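Side-chain contacts in 16S rRNA (adenine(1408)-N(1))-methyltransferase (PDB 3P2E), which methylates the N1 position of adenine 1408 in the 16S rRNA of assembled 30S subunits, using S-adenosyl-L-methionine, and thereby confers resistance to many aminoglycosides: residues 118-121 / 122-126; 188-191 / 192-195; 197-200 / 201-205. All coordinates share one frame; numbering follows the deposited sequence.

Contact 1: residues 118-121 / 122-126; sequences NRDI and LSNVA
S123 turns its hydroxyl back onto the preceding turn of helix and donates from OG to R119 O at 2.8 Å. With OG beside its own backbone N (chi1 -68°), the side chain lies close to the chain, and the ordinary helical bond from S123 N to R119 O, 2.9 Å, is kept as well. The two donors come at this oxygen from opposite faces of its carbonyl plane, so a single acceptor is gripped twice by one residue. S175, on helix 166-175, adds a bond from outside to the same oxygen.

One residue further along on each side, a water links D120 to N124: it donates to D120 OD2 at 2.8 Å and accepts from N124 ND2, likewise at 2.8 Å. The amide also brushes I121, whose CD1 lies 3.9 Å from N124 ND2. Helix 119-126 belongs, with helix 108-115, to the crossover joining the parallel neighbours 98-104 and 133-139 of the Rossmann-like methyltransferase sheet.

Its start is set by N118, the N-cap: OD1 accepts from I121 N at 3.1 Å in a nearly straight bond (N-H...O 171°), the donor standing well above the carbonyl plane of the amide. N118 O then receives L122 N, while L122 CG packs 3.3 Å from the same N118 O. Farther out, L122 rests on L172, and I121 on Y113 and on A87 and E88 of the cofactor site.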
ATOM      1  N   ASN A 118       3.908 -13.165   8.966  1.00 17.17           N
ATOM      2  CA  ASN A 118       4.973 -12.813   9.899  1.00 17.00           C
ATOM      3  C   ASN A 118       4.298 -11.858  10.881  1.00 18.69           C
ATOM      4  O   ASN A 118       4.041 -10.699  10.549  1.00 18.12           O
ATOM      5  CB  ASN A 118       6.105 -12.099   9.154  1.00 17.92           C
ATOM      6  CG  ASN A 118       7.320 -11.852  10.027  1.00 18.29           C
ATOM      7  OD1 ASN A 118       7.215 -11.307  11.125  1.00 18.47           O
ATOM      8  ND2 ASN A 118       8.487 -12.244   9.533  1.00 18.24           N
ATOM      9  N   ARG A 119       4.005 -12.343  12.085  1.00 16.17           N
ATOM     10  CA  ARG A 119       3.318 -11.521  13.076  1.00 17.24           C
ATOM     11  C   ARG A 119       4.039 -10.243  13.487  1.00 16.62           C
ATOM     12  O   ARG A 119       3.420  -9.184  13.579  1.00 15.98           O
ATOM     13  CB  ARG A 119       2.988 -12.350  14.320  1.00 29.62           C
ATOM     14  CG  ARG A 119       1.958 -13.445  14.069  1.00 34.74           C
ATOM     15  CD  ARG A 119       1.453 -14.040  15.374  1.00 40.78           C
ATOM     16  NE  ARG A 119       2.526 -14.643  16.159  1.00 44.64           N
ATOM     17  CZ  ARG A 119       3.173 -15.752  15.815  1.00 46.48           C
ATOM     18  NH1 ARG A 119       2.858 -16.387  14.694  1.00 49.54           N
ATOM     19  NH2 ARG A 119       4.139 -16.224  16.591  1.00 48.14           N
ATOM     20  N   ASP A 120       5.343 -10.331  13.726  1.00 15.98           N
ATOM     21  CA  ASP A 120       6.101  -9.157  14.139  1.00 16.94           C
ATOM     22  C   ASP A 120       6.073  -8.068  13.072  1.00 15.99           C
ATOM     23  O   ASP A 120       5.822  -6.902  13.377  1.00 16.67           O
ATOM     24  CB  ASP A 120       7.547  -9.540  14.463  1.00 18.85           C
ATOM     25  CG  ASP A 120       8.374  -8.358  14.933  1.00 20.29           C
ATOM     26  OD1 ASP A 120       7.962  -7.678  15.900  1.00 21.53           O
ATOM     27  OD2 ASP A 120       9.443  -8.106  14.341  1.00 19.84           O
ATOM     28  N   ILE A 121       6.320  -8.445  11.822  1.00 15.44           N
ATOM     29  CA  ILE A 121       6.307  -7.471  10.739  1.00 17.07           C
ATOM     30  C   ILE A 121       4.913  -6.872  10.549  1.00 16.98           C
ATOM     31  O   ILE A 121       4.773  -5.656  10.396  1.00 17.61           O
ATOM     32  CB  ILE A 121       6.773  -8.097   9.403  1.00 18.67           C
ATOM     33  CG1 ILE A 121       8.204  -8.622   9.538  1.00 21.00           C
ATOM     34  CG2 ILE A 121       6.719  -7.050   8.299  1.00 22.77           C
ATOM     35  CD1 ILE A 121       9.232  -7.551   9.850  1.00 24.98           C
ATOM     36  N   LEU A 122       3.881  -7.711  10.560  1.00 16.93           N
ATOM     37  CA  LEU A 122       2.526  -7.190  10.393  1.00 17.83           C
ATOM     38  C   LEU A 122       2.188  -6.241  11.541  1.00 17.68           C
ATOM     39  O   LEU A 122       1.451  -5.270  11.361  1.00 17.35           O
ATOM     40  CB  LEU A 122       1.499  -8.326  10.316  1.00 20.64           C
ATOM     41  CG  LEU A 122       1.535  -9.160   9.028  1.00 20.52           C
ATOM     42  CD1 LEU A 122       0.301 -10.050   8.966  1.00 22.48           C
ATOM     43  CD2 LEU A 122       1.576  -8.246   7.807  1.00 21.70           C
ATOM     44  N   SER A 123       2.733  -6.519  12.722  1.00 17.63           N
ATOM     45  CA  SER A 123       2.496  -5.658  13.872  1.00 19.14           C
ATOM     46  C   SER A 123       3.063  -4.270  13.583  1.00 18.30           C
ATOM     47  O   SER A 123       2.446  -3.260  13.940  1.00 19.54           O
ATOM     48  CB  SER A 123       3.149  -6.239  15.126  1.00 29.32           C
ATOM     49  OG  SER A 123       2.504  -7.437  15.519  1.00 39.08           O
ATOM     50  N   ASN A 124       4.230  -4.223  12.935  1.00 17.93           N
ATOM     51  CA  ASN A 124       4.856  -2.945  12.587  1.00 18.62           C
ATOM     52  C   ASN A 124       3.953  -2.189  11.619  1.00 17.48           C
ATOM     53  O   ASN A 124       3.808  -0.969  11.714  1.00 18.76           O
ATOM     54  CB  ASN A 124       6.214  -3.130  11.892  1.00 23.48           C
ATOM     55  CG  ASN A 124       7.227  -3.872  12.735  1.00 27.03           C
ATOM     56  OD1 ASN A 124       7.229  -3.781  13.963  1.00 28.27           O
ATOM     57  ND2 ASN A 124       8.121  -4.597  12.067  1.00 28.76           N
ATOM     58  N   VAL A 125       3.364  -2.909  10.668  1.00 15.86           N
ATOM     59  CA  VAL A 125       2.483  -2.272   9.698  1.00 15.35           C
ATOM     60  C   VAL A 125       1.220  -1.757  10.384  1.00 15.04           C
ATOM     61  O   VAL A 125       0.721  -0.678  10.060  1.00 16.47           O
ATOM     62  CB  VAL A 125       2.084  -3.245   8.561  1.00 15.24           C
ATOM     63  CG1 VAL A 125       1.132  -2.547   7.594  1.00 15.13           C
ATOM     64  CG2 VAL A 125       3.328  -3.723   7.829  1.00 16.55           C
ATOM     65  N   ALA A 126       0.700  -2.523  11.336  1.00 14.92           N
ATOM     66  CA  ALA A 126      -0.502  -2.101  12.043  1.00 15.97           C
ATOM     67  C   ALA A 126      -0.231  -0.827  12.844  1.00 16.50           C
ATOM     68  O   ALA A 126      -1.128  -0.010  13.036  1.00 18.33           O
ATOM     69  CB  ALA A 126      -0.990  -3.214  12.961  1.00 17.31           C
TER
HETATM   70  O   HOH W   1      10.360  -5.719  13.254  1.00 29.82           O

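Contact 2: residues 188-191 / 192-195. With SAH (S-adenosyl-L-homocysteine), chain C.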
ATOM      1  N   GLU A 188     -10.317  -9.834 -14.492  1.00 19.25           N
ATOM      2  CA  GLU A 188     -11.057  -8.638 -14.887  1.00 21.27           C
ATOM      3  C   GLU A 188     -10.955  -7.553 -13.823  1.00 20.88           C
ATOM      4  O   GLU A 188     -10.747  -6.377 -14.134  1.00 21.58           O
ATOM      5  CB  GLU A 188     -12.533  -8.963 -15.131  1.00 27.98           C
ATOM      6  CG  GLU A 188     -13.264  -7.861 -15.875  1.00 33.33           C
ATOM      7  CD  GLU A 188     -14.768  -8.037 -15.868  1.00 36.94           C
ATOM      8  OE1 GLU A 188     -15.243  -9.175 -16.073  1.00 38.57           O
ATOM      9  OE2 GLU A 188     -15.476  -7.027 -15.668  1.00 39.97           O
ATOM     10  N   TYR A 189     -11.102  -7.949 -12.565  1.00 19.58           N
ATOM     11  CA  TYR A 189     -11.020  -7.006 -11.459  1.00 20.13           C
ATOM     12  C   TYR A 189      -9.663  -6.300 -11.387  1.00 19.97           C
ATOM     13  O   TYR A 189      -9.576  -5.115 -11.056  1.00 20.30           O
ATOM     14  CB  TYR A 189     -11.262  -7.721 -10.131  1.00 22.42           C
ATOM     15  CG  TYR A 189     -11.113  -6.790  -8.964  1.00 25.74           C
ATOM     16  CD1 TYR A 189     -12.122  -5.881  -8.650  1.00 27.77           C
ATOM     17  CD2 TYR A 189      -9.927  -6.743  -8.232  1.00 26.03           C
ATOM     18  CE1 TYR A 189     -11.954  -4.944  -7.645  1.00 28.82           C
ATOM     19  CE2 TYR A 189      -9.747  -5.802  -7.219  1.00 28.57           C
ATOM     20  CZ  TYR A 189     -10.763  -4.906  -6.937  1.00 28.18           C
ATOM     21  OH  TYR A 189     -10.593  -3.950  -5.969  1.00 27.94           O
ATOM     22  N   VAL A 190      -8.603  -7.042 -11.687  1.00 16.55           N
ATOM     23  CA  VAL A 190      -7.253  -6.499 -11.630  1.00 15.40           C
ATOM     24  C   VAL A 190      -6.940  -5.563 -12.794  1.00 16.33           C
ATOM     25  O   VAL A 190      -6.023  -4.745 -12.710  1.00 16.07           O
ATOM     26  CB  VAL A 190      -6.221  -7.652 -11.573  1.00 12.77           C
ATOM     27  CG1 VAL A 190      -4.803  -7.103 -11.483  1.00 11.69           C
ATOM     28  CG2 VAL A 190      -6.533  -8.546 -10.367  1.00 11.80           C
ATOM     29  N   LYS A 191      -7.718  -5.664 -13.868  1.00 18.94           N
ATOM     30  CA  LYS A 191      -7.502  -4.820 -15.037  1.00 20.78           C
ATOM     31  C   LYS A 191      -7.694  -3.335 -14.754  1.00 21.73           C
ATOM     32  O   LYS A 191      -7.321  -2.492 -15.572  1.00 23.06           O
ATOM     33  CB  LYS A 191      -8.424  -5.251 -16.181  1.00 19.33           C
ATOM     34  CG  LYS A 191      -8.086  -6.622 -16.746  1.00 20.49           C
ATOM     35  CD  LYS A 191      -8.925  -6.943 -17.978  1.00 19.78           C
ATOM     36  CE  LYS A 191      -8.559  -8.307 -18.546  1.00 22.37           C
ATOM     37  NZ  LYS A 191      -9.337  -8.632 -19.768  1.00 22.63           N
ATOM     38  N   GLN A 192      -8.256  -3.016 -13.591  1.00 22.51           N
ATOM     39  CA  GLN A 192      -8.496  -1.625 -13.221  1.00 25.17           C
ATOM     40  C   GLN A 192      -7.259  -0.934 -12.655  1.00 25.08           C
ATOM     41  O   GLN A 192      -7.219   0.295 -12.564  1.00 24.32           O
ATOM     42  CB  GLN A 192      -9.630  -1.538 -12.201  1.00 30.51           C
ATOM     43  CG  GLN A 192      -9.246  -1.945 -10.796  1.00 33.22           C
ATOM     44  CD  GLN A 192     -10.449  -2.041  -9.884  1.00 38.20           C
ATOM     45  OE1 GLN A 192     -11.313  -2.899 -10.073  1.00 40.02           O
ATOM     46  NE2 GLN A 192     -10.518  -1.155  -8.894  1.00 37.87           N
ATOM     47  N   PHE A 193      -6.252  -1.718 -12.276  1.00 19.62           N
ATOM     48  CA  PHE A 193      -5.024  -1.153 -11.718  1.00 18.35           C
ATOM     49  C   PHE A 193      -4.080  -0.732 -12.839  1.00 18.17           C
ATOM     50  O   PHE A 193      -4.028  -1.373 -13.886  1.00 19.02           O
ATOM     51  CB  PHE A 193      -4.357  -2.171 -10.791  1.00 16.51           C
ATOM     52  CG  PHE A 193      -5.151  -2.459  -9.551  1.00 19.28           C
ATOM     53  CD1 PHE A 193      -5.054  -1.630  -8.439  1.00 18.90           C
ATOM     54  CD2 PHE A 193      -6.041  -3.528  -9.513  1.00 20.49           C
ATOM     55  CE1 PHE A 193      -5.837  -1.857  -7.303  1.00 21.75           C
ATOM     56  CE2 PHE A 193      -6.828  -3.763  -8.385  1.00 22.04           C
ATOM     57  CZ  PHE A 193      -6.727  -2.926  -7.281  1.00 20.97           C
ATOM     58  N   ASN A 194      -3.330   0.341 -12.610  1.00 17.80           N
ATOM     59  CA  ASN A 194      -2.427   0.873 -13.627  1.00 17.22           C
ATOM     60  C   ASN A 194      -0.951   0.473 -13.582  1.00 16.42           C
ATOM     61  O   ASN A 194      -0.229   0.730 -14.544  1.00 15.80           O
ATOM     62  CB  ASN A 194      -2.512   2.404 -13.643  1.00 23.14           C
ATOM     63  CG  ASN A 194      -3.807   2.917 -14.251  1.00 27.43           C
ATOM     64  OD1 ASN A 194      -4.038   4.126 -14.317  1.00 29.83           O
ATOM     65  ND2 ASN A 194      -4.657   2.001 -14.703  1.00 27.98           N
ATOM     66  N   SER A 195      -0.481  -0.133 -12.496  1.00 14.17           N
ATOM     67  CA  SER A 195       0.931  -0.511 -12.460  1.00 14.87           C
ATOM     68  C   SER A 195       1.211  -1.530 -13.563  1.00 14.65           C
ATOM     69  O   SER A 195       0.332  -2.308 -13.944  1.00 14.11           O
ATOM     70  CB  SER A 195       1.332  -1.080 -11.089  1.00 18.64           C
ATOM     71  OG  SER A 195       1.035  -2.459 -10.968  1.00 17.01           O
TER
HETATM   72  N   SAH C6732       1.940  -2.846  -5.203  1.00 14.04           N
HETATM   73  CA  SAH C6732       2.680  -3.021  -6.339  1.00 14.61           C
HETATM   74  CB  SAH C6732       3.596  -4.239  -6.190  1.00 16.50           C
HETATM   75  CG  SAH C6732       4.777  -4.359  -7.107  1.00 15.03           C
HETATM   76  SD  SAH C6732       5.820  -5.767  -6.911  1.00 18.09           S
HETATM   77  C   SAH C6732       1.704  -3.062  -7.594  1.00 17.03           C
HETATM   78  O   SAH C6732       2.322  -2.670  -8.492  1.00 18.93           O
HETATM   79  OXT SAH C6732       0.616  -3.429  -7.581  1.00 15.88           O
HETATM   80  C5' SAH C6732       6.242  -6.046  -5.187  1.00 15.92           C
HETATM   81  C4' SAH C6732       6.813  -4.679  -4.586  1.00 18.07           C
HETATM   82  O4' SAH C6732       6.956  -5.003  -3.196  1.00 19.53           O
HETATM   83  C3' SAH C6732       8.171  -4.257  -5.110  1.00 15.96           C
HETATM   84  O3' SAH C6732       8.120  -2.897  -5.646  1.00 18.26           O
HETATM   85  C2' SAH C6732       9.138  -4.449  -3.884  1.00 17.56           C
HETATM   86  O2' SAH C6732      10.219  -3.547  -3.797  1.00 14.87           O
HETATM   87  C1' SAH C6732       8.163  -4.349  -2.692  1.00 17.48           C
HETATM   88  N9  SAH C6732       8.638  -5.068  -1.444  1.00 17.73           N
HETATM   89  C8  SAH C6732       9.142  -6.374  -1.364  1.00 19.19           C
HETATM   90  N7  SAH C6732       9.528  -6.698  -0.143  1.00 20.46           N
HETATM   91  C5  SAH C6732       9.238  -5.500   0.591  1.00 19.57           C
HETATM   92  C6  SAH C6732       9.462  -5.284   1.994  1.00 20.15           C
HETATM   93  N6  SAH C6732       9.995  -6.234   2.797  1.00 20.59           N
HETATM   94  N1  SAH C6732       9.087  -4.028   2.439  1.00 19.38           N
HETATM   95  C2  SAH C6732       8.535  -3.051   1.600  1.00 16.59           C
HETATM   96  N3  SAH C6732       8.323  -3.273   0.243  1.00 16.65           N
HETATM   97  C4  SAH C6732       8.706  -4.525  -0.169  1.00 18.29           C
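Y189 meets two side chains of the segment that follows it, Q192 over one face of its ring and F193 at an oblique angle. The Q192 amide comes in above the phenol with its CD 3.9 Å from the ring plane, displaced toward the rim, and the amide plane is turned 52° from that of the ring. What sends the chain this way is the first torsion: CG sits between the backbone N and the carbonyl carbon (chi1 76°), from where it passes 3.2 Å from Y189 O and runs out extended over the ring.

The aromatic pair is oblique, neither stacked nor edge-to-face. The Y189 and F193 centroids are 5.9 Å apart with planes at 69°, and they touch through Y189 CE2 and F193 CE2 at 3.7 Å. Relative to the F193 ring, that tyrosine carbon lies at the edge, in plane; V190 CG1 adds apolar contact with F193 CD2.

Among hydrogen bonds, F193 N reaches V190 O at 3.1 Å and closes a type I beta turn from V190 to F193, after which the chain turns extended at F193. Farther along, S195 OG donates to SAH O, a carboxylate oxygen of the bound S-adenosyl-L-homocysteine (SAH), at 2.8 Å. The same OG caps helix 196-203 by accepting from A198 N, so one hydroxyl both caps a helix and binds the carboxylate of the ligand.

The turn thus bridges helices 187-190 and 196-203: V190 and K191 pack on A202, F193 lies against A198, against N38 of helix 37-44 and edge-to-face with F105, and Y189 touches R211 of strand 209-215.

Contact 3: residues 197-200 / 201-205. With SAH (S-adenosyl-L-homocysteine), chain C.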
ATOM      1  N   TRP A 197       3.025  -4.079 -13.398  1.00 14.46           N
ATOM      2  CA  TRP A 197       2.953  -5.392 -12.764  1.00 12.70           C
ATOM      3  C   TRP A 197       1.506  -5.879 -12.700  1.00 13.14           C
ATOM      4  O   TRP A 197       1.213  -7.024 -13.047  1.00 13.41           O
ATOM      5  CB  TRP A 197       3.560  -5.284 -11.356  1.00 13.84           C
ATOM      6  CG  TRP A 197       3.378  -6.465 -10.422  1.00 13.10           C
ATOM      7  CD1 TRP A 197       2.792  -6.436  -9.184  1.00 13.06           C
ATOM      8  CD2 TRP A 197       3.895  -7.793 -10.585  1.00 13.71           C
ATOM      9  NE1 TRP A 197       2.924  -7.657  -8.565  1.00 11.72           N
ATOM     10  CE2 TRP A 197       3.596  -8.509  -9.399  1.00 14.13           C
ATOM     11  CE3 TRP A 197       4.588  -8.449 -11.612  1.00 16.17           C
ATOM     12  CZ2 TRP A 197       3.967  -9.846  -9.215  1.00 14.97           C
ATOM     13  CZ3 TRP A 197       4.960  -9.781 -11.429  1.00 17.26           C
ATOM     14  CH2 TRP A 197       4.647 -10.464 -10.235  1.00 17.19           C
ATOM     15  N   ALA A 198       0.599  -5.014 -12.261  1.00 13.76           N
ATOM     16  CA  ALA A 198      -0.805  -5.407 -12.168  1.00 12.91           C
ATOM     17  C   ALA A 198      -1.370  -5.744 -13.544  1.00 12.34           C
ATOM     18  O   ALA A 198      -2.153  -6.686 -13.687  1.00 13.75           O
ATOM     19  CB  ALA A 198      -1.625  -4.295 -11.519  1.00 13.13           C
ATOM     20  N   LYS A 199      -0.983  -4.968 -14.551  1.00 13.11           N
ATOM     21  CA  LYS A 199      -1.459  -5.207 -15.912  1.00 14.72           C
ATOM     22  C   LYS A 199      -0.967  -6.568 -16.398  1.00 13.30           C
ATOM     23  O   LYS A 199      -1.716  -7.316 -17.024  1.00 14.63           O
ATOM     24  CB  LYS A 199      -0.971  -4.097 -16.848  1.00 20.66           C
ATOM     25  CG  LYS A 199      -1.656  -2.749 -16.630  1.00 27.94           C
ATOM     26  CD  LYS A 199      -3.118  -2.797 -17.054  1.00 32.88           C
ATOM     27  CE  LYS A 199      -3.821  -1.466 -16.804  1.00 35.58           C
ATOM     28  NZ  LYS A 199      -3.104  -0.328 -17.440  1.00 38.27           N
ATOM     29  N   ARG A 200       0.289  -6.890 -16.106  1.00 13.22           N
ATOM     30  CA  ARG A 200       0.830  -8.186 -16.503  1.00 13.43           C
ATOM     31  C   ARG A 200       0.035  -9.307 -15.848  1.00 14.61           C
ATOM     32  O   ARG A 200      -0.315 -10.292 -16.498  1.00 14.87           O
ATOM     33  CB  ARG A 200       2.303  -8.311 -16.097  1.00 14.32           C
ATOM     34  CG  ARG A 200       3.275  -7.692 -17.090  1.00 18.68           C
ATOM     35  CD  ARG A 200       4.687  -7.683 -16.534  1.00 20.26           C
ATOM     36  NE  ARG A 200       5.100  -8.988 -16.017  1.00 22.91           N
ATOM     37  CZ  ARG A 200       6.133  -9.165 -15.197  1.00 21.20           C
ATOM     38  NH1 ARG A 200       6.847  -8.121 -14.802  1.00 23.89           N
ATOM     39  NH2 ARG A 200       6.456 -10.380 -14.773  1.00 20.98           N
ATOM     40  N   LEU A 201      -0.256  -9.158 -14.557  1.00 14.14           N
ATOM     41  CA  LEU A 201      -1.008 -10.188 -13.845  1.00 14.48           C
ATOM     42  C   LEU A 201      -2.433 -10.317 -14.373  1.00 14.92           C
ATOM     43  O   LEU A 201      -2.975 -11.418 -14.468  1.00 15.69           O
ATOM     44  CB  LEU A 201      -1.049  -9.886 -12.346  1.00 13.14           C
ATOM     45  CG  LEU A 201       0.273  -9.907 -11.570  1.00 14.83           C
ATOM     46  CD1 LEU A 201       0.035  -9.403 -10.148  1.00 15.16           C
ATOM     47  CD2 LEU A 201       0.848 -11.323 -11.547  1.00 16.09           C
ATOM     48  N   ALA A 202      -3.035  -9.187 -14.717  1.00 13.29           N
ATOM     49  CA  ALA A 202      -4.400  -9.180 -15.228  1.00 14.61           C
ATOM     50  C   ALA A 202      -4.513  -9.705 -16.653  1.00 15.04           C
ATOM     51  O   ALA A 202      -5.459 -10.422 -16.979  1.00 15.28           O
ATOM     52  CB  ALA A 202      -4.969  -7.769 -15.165  1.00 14.26           C
ATOM     53  N   PHE A 203      -3.547  -9.356 -17.498  1.00 13.86           N
ATOM     54  CA  PHE A 203      -3.593  -9.756 -18.904  1.00 15.07           C
ATOM     55  C   PHE A 203      -3.041 -11.140 -19.244  1.00 15.68           C
ATOM     56  O   PHE A 203      -3.275 -11.636 -20.343  1.00 16.97           O
ATOM     57  CB  PHE A 203      -2.866  -8.722 -19.778  1.00 16.58           C
ATOM     58  CG  PHE A 203      -3.502  -7.357 -19.794  1.00 18.33           C
ATOM     59  CD1 PHE A 203      -4.863  -7.191 -19.559  1.00 20.47           C
ATOM     60  CD2 PHE A 203      -2.733  -6.231 -20.089  1.00 20.49           C
ATOM     61  CE1 PHE A 203      -5.452  -5.922 -19.617  1.00 22.91           C
ATOM     62  CE2 PHE A 203      -3.311  -4.960 -20.152  1.00 22.30           C
ATOM     63  CZ  PHE A 203      -4.672  -4.806 -19.915  1.00 21.39           C
ATOM     64  N   GLY A 204      -2.313 -11.754 -18.318  1.00 15.35           N
ATOM     65  CA  GLY A 204      -1.742 -13.066 -18.580  1.00 15.31           C
ATOM     66  C   GLY A 204      -2.704 -14.230 -18.409  1.00 17.33           C
ATOM     67  O   GLY A 204      -3.892 -14.119 -18.713  1.00 17.53           O
ATOM     68  N   ARG A 205      -2.189 -15.355 -17.924  1.00 18.08           N
ATOM     69  CA  ARG A 205      -3.022 -16.531 -17.714  1.00 19.15           C
ATOM     70  C   ARG A 205      -4.064 -16.235 -16.644  1.00 19.67           C
ATOM     71  O   ARG A 205      -3.903 -15.304 -15.845  1.00 19.52           O
ATOM     72  CB  ARG A 205      -2.180 -17.726 -17.252  1.00 22.16           C
ATOM     73  CG  ARG A 205      -1.093 -18.203 -18.216  1.00 25.04           C
ATOM     74  CD  ARG A 205      -0.642 -19.608 -17.818  1.00 28.61           C
ATOM     75  NE  ARG A 205       0.414 -20.161 -18.666  1.00 31.48           N
ATOM     76  CZ  ARG A 205       1.716 -20.026 -18.433  1.00 31.86           C
ATOM     77  NH1 ARG A 205       2.139 -19.351 -17.372  1.00 32.30           N
ATOM     78  NH2 ARG A 205       2.600 -20.582 -19.252  1.00 32.53           N
TER
HETATM   79  N   SAH C6732       1.940  -2.846  -5.203  1.00 14.04           N
HETATM   80  CA  SAH C6732       2.680  -3.021  -6.339  1.00 14.61           C
HETATM   81  CB  SAH C6732       3.596  -4.239  -6.190  1.00 16.50           C
HETATM   82  CG  SAH C6732       4.777  -4.359  -7.107  1.00 15.03           C
HETATM   83  SD  SAH C6732       5.820  -5.767  -6.911  1.00 18.09           S
HETATM   84  C   SAH C6732       1.704  -3.062  -7.594  1.00 17.03           C
HETATM   85  O   SAH C6732       2.322  -2.670  -8.492  1.00 18.93           O
HETATM   86  OXT SAH C6732       0.616  -3.429  -7.581  1.00 15.88           O
HETATM   87  C5' SAH C6732       6.242  -6.046  -5.187  1.00 15.92           C
HETATM   88  C4' SAH C6732       6.813  -4.679  -4.586  1.00 18.07           C
HETATM   89  O4' SAH C6732       6.956  -5.003  -3.196  1.00 19.53           O
HETATM   90  C3' SAH C6732       8.171  -4.257  -5.110  1.00 15.96           C
HETATM   91  O3' SAH C6732       8.120  -2.897  -5.646  1.00 18.26           O
HETATM   92  C2' SAH C6732       9.138  -4.449  -3.884  1.00 17.56           C
HETATM   93  O2' SAH C6732      10.219  -3.547  -3.797  1.00 14.87           O
HETATM   94  C1' SAH C6732       8.163  -4.349  -2.692  1.00 17.48           C
HETATM   95  N9  SAH C6732       8.638  -5.068  -1.444  1.00 17.73           N
HETATM   96  C8  SAH C6732       9.142  -6.374  -1.364  1.00 19.19           C
HETATM   97  N7  SAH C6732       9.528  -6.698  -0.143  1.00 20.46           N
HETATM   98  C5  SAH C6732       9.238  -5.500   0.591  1.00 19.57           C
HETATM   99  C6  SAH C6732       9.462  -5.284   1.994  1.00 20.15           C
HETATM  100  N6  SAH C6732       9.995  -6.234   2.797  1.00 20.59           N
HETATM  101  N1  SAH C6732       9.087  -4.028   2.439  1.00 19.38           N
HETATM  102  C2  SAH C6732       8.535  -3.051   1.600  1.00 16.59           C
HETATM  103  N3  SAH C6732       8.323  -3.273   0.243  1.00 16.65           N
HETATM  104  C4  SAH C6732       8.706  -4.525  -0.169  1.00 18.29           C
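L201 and W197, one helical turn apart, set a methyl group over an indole. Both lie on helix 196-203, which belongs to the connection between strands 178-185 and 209-215 at the edge of the Rossmann-like methyltransferase sheet and lies beside the cofactor site. L201 CD1 stands 3.9 Å from the centroid of the five-membered ring, 20° off its normal, a CH-pi contact over the face; L201 CD2 trails along the benzo side.

On the opposite face lies S-adenosyl-L-homocysteine. Its SD is 3.7 Å above the indole plane, displaced toward the rim, and its CG approaches W197 CD1 at 3.5 Å. W197 holds CG anti to the backbone N (chi1 170°), which places the indole between the L201 methyl and the ligand. Rotation of the ring is further fixed by a bond from W197 NE1 to F105 O, while W107 meets the indole edge-to-face.

R200 is turned quite differently: the face of its guanidinium group looks at the indole edge, with W197 CE3 3.8 Å above the guanidinium plane. On another side of the helix K199 and F203 run alongside each other and point the same way, the methylene K199 CD touching F203 CE2 at 3.8 Å. Beneath them F203 N donates to K199 O at 2.8 Å. The helical ladder fades at the next step, where G204 N reaches R200 O at 3.1 Å in a weak bond bent to 133°.

Overall arrangement
Each of the three contacts is made within one continuous piece of chain; they follow in series, neither nesting nor crossing, and none closes a long loop. Contact 1 comes first, on the crossover between strands 98-104 and 133-139. Contacts 2 and 3 come later, both in the connection between strands 178-185 and 209-215, with contact 2 closing just before contact 3 opens. Their centres are about 8 Å apart, and they touch where V190 CG1 lies 3.5 Å from A198 O. Both reach S-adenosyl-L-homocysteine. Contact 1 lies about 27 Å from contact 2, centre to centre, on the opposite side of the chain's centre.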